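Side-chain contact in hypothetical protein ybgI (Escherichia coli, Escherichia coli O157:H7, PDB 1NMO), which is of unknown function but binds a pair of metal ions, forms a ring-shaped hexamer and may help to degrade radiation-damaged nucleotides: residues V62-G65 with Y66-G70. Numbering follows the deposited sequence.
Sequences VHHG and YFWKG. With FE (Fe (III) ion), chain G; FE (Fe (III) ion), chain H.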
loop_
_atom_site.group_PDB
_atom_site.type_symbol
_atom_site.label_atom_id
_atom_site.label_comp_id
_atom_site.label_asym_id
_atom_site.label_seq_id
_atom_site.Cartn_x
_atom_site.Cartn_y
_atom_site.Cartn_z
ATOM N N VAL A 62 27.459 -6.781 25.287
ATOM C CA VAL A 62 26.620 -5.761 24.689
ATOM C C VAL A 62 27.021 -4.344 25.003
ATOM O O VAL A 62 27.873 -4.144 25.861
ATOM C CB VAL A 62 25.152 -5.871 25.197
ATOM C CG1 VAL A 62 24.515 -7.182 24.782
ATOM C CG2 VAL A 62 25.111 -5.717 26.666
ATOM N N HIS A 63 26.469 -3.373 24.245
ATOM C CA HIS A 63 26.725 -1.975 24.528
ATOM C C HIS A 63 25.754 -1.496 25.621
ATOM O O HIS A 63 26.136 -0.656 26.439
ATOM C CB HIS A 63 26.534 -1.131 23.312
ATOM C CG HIS A 63 26.792 0.337 23.524
ATOM N ND1 HIS A 63 27.787 0.825 24.360
ATOM C CD2 HIS A 63 26.167 1.429 22.996
ATOM C CE1 HIS A 63 27.750 2.155 24.341
ATOM N NE2 HIS A 63 26.771 2.551 23.527
ATOM N N HIS A 64 24.512 -2.027 25.611
ATOM C CA HIS A 64 23.455 -1.694 26.584
ATOM C C HIS A 64 22.984 -2.919 27.403
ATOM O O HIS A 64 22.159 -3.746 26.957
ATOM C CB HIS A 64 22.217 -1.136 25.889
ATOM C CG HIS A 64 22.454 0.103 25.098
ATOM N ND1 HIS A 64 22.491 0.103 23.720
ATOM C CD2 HIS A 64 22.645 1.388 25.484
ATOM C CE1 HIS A 64 22.680 1.333 23.292
ATOM N NE2 HIS A 64 22.775 2.132 24.338
ATOM N N GLY A 65 23.487 -3.038 28.626
ATOM C CA GLY A 65 23.111 -4.180 29.455
ATOM C C GLY A 65 22.062 -3.736 30.420
ATOM O O GLY A 65 21.144 -3.026 30.007
ATOM N N TYR A 66 22.199 -4.083 31.711
ATOM C CA TYR A 66 21.139 -3.732 32.690
ATOM C C TYR A 66 21.601 -2.860 33.870
ATOM O O TYR A 66 22.697 -2.297 33.868
ATOM C CB TYR A 66 20.538 -5.022 33.268
ATOM C CG TYR A 66 20.124 -6.080 32.259
ATOM C CD1 TYR A 66 19.622 -5.720 31.051
ATOM C CD2 TYR A 66 20.253 -7.471 32.528
ATOM C CE1 TYR A 66 19.270 -6.682 30.097
ATOM C CE2 TYR A 66 19.884 -8.442 31.566
ATOM C CZ TYR A 66 19.404 -8.014 30.344
ATOM O OH TYR A 66 19.093 -8.856 29.268
ATOM N N PHE A 67 20.721 -2.729 34.861
ATOM C CA PHE A 67 21.051 -2.021 36.116
ATOM C C PHE A 67 21.426 -0.565 35.949
ATOM O O PHE A 67 22.421 -0.120 36.523
ATOM C CB PHE A 67 22.213 -2.753 36.756
ATOM C CG PHE A 67 22.012 -4.246 36.768
ATOM C CD1 PHE A 67 20.810 -4.774 37.219
ATOM C CD2 PHE A 67 22.992 -5.105 36.331
ATOM C CE1 PHE A 67 20.587 -6.144 37.228
ATOM C CE2 PHE A 67 22.787 -6.449 36.338
ATOM C CZ PHE A 67 21.557 -6.967 36.798
ATOM N N TRP A 68 20.665 0.148 35.109
ATOM C CA TRP A 68 20.857 1.588 34.872
ATOM C C TRP A 68 20.512 2.375 36.161
ATOM O O TRP A 68 19.567 2.019 36.924
ATOM C CB TRP A 68 19.950 2.066 33.727
ATOM C CG TRP A 68 20.350 1.462 32.433
ATOM C CD1 TRP A 68 19.913 0.244 31.933
ATOM C CD2 TRP A 68 21.463 1.871 31.572
ATOM N NE1 TRP A 68 20.706 -0.139 30.837
ATOM C CE2 TRP A 68 21.643 0.829 30.585
ATOM C CE3 TRP A 68 22.324 3.003 31.534
ATOM C CZ2 TRP A 68 22.652 0.892 29.581
ATOM C CZ3 TRP A 68 23.331 3.060 30.532
ATOM C CH2 TRP A 68 23.479 2.007 29.570
ATOM N N LYS A 69 21.265 3.461 36.353
ATOM C CA LYS A 69 21.067 4.272 37.507
ATOM C C LYS A 69 19.632 4.793 37.547
ATOM O O LYS A 69 19.066 5.337 36.549
ATOM C CB LYS A 69 22.082 5.435 37.573
ATOM C CG LYS A 69 22.318 5.970 39.012
ATOM C CD LYS A 69 23.794 5.711 39.552
ATOM C CE LYS A 69 24.909 5.972 38.479
ATOM N NZ LYS A 69 25.142 7.424 38.073
ATOM N N GLY A 70 19.027 4.550 38.723
ATOM C CA GLY A 70 17.665 4.988 38.957
ATOM C C GLY A 70 16.514 4.063 38.618
ATOM O O GLY A 70 15.426 4.405 39.037
HETATM FE FE FE G . 23.305 3.928 23.312
HETATM FE FE FE H . 26.274 5.026 23.341
HETATM O O HOH W 1 24.292 -1.645 31.365
HETATM O O HOH W 2 26.338 7.398 23.283
#
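Trp68 folds back over the turn that follows the metal-binding histidines, and its indole NE1 donates a hydrogen bond to the carbonyl O of Gly65 (3.0 Å). The bond is bent, 149° at the hydrogen, and the nitrogen approaches from above the carbonyl plane. With CG anti to the carbonyl carbon (chi1 -66°) and the indole turned by chi2 of 87°, the six-membered ring lies beside His64, whose CA is 4.0 Å from Trp68 CZ2. Trp68 CZ2 also comes up to the imidazole edge near its plane, 4.1 Å from His64 CD2, a loose contact between obliquely crossed side chains. Toward the rim of one indole face sits a water that donates to Tyr66 O (3.0 Å) and weakly accepts from Gly65 N, bridging the turn. The CB of Tyr66 points away from 62-65; its hydroxyl is hydrogen-bonded to Ala44 O and its ring lies against helix 78-88. The adjacent histidines hold separate irons: His64 NE2 binds one at 2.1 Å, and His63 NE2 binds the other at 2.5 Å, with that iron in its ring plane. His215 joins His64, Asp101 and a water join His63, and Glu219 bridges both ions in this dinuclear iron site of the NIF3 family fold, to which the loop after strand 59-62 contributes both histidines.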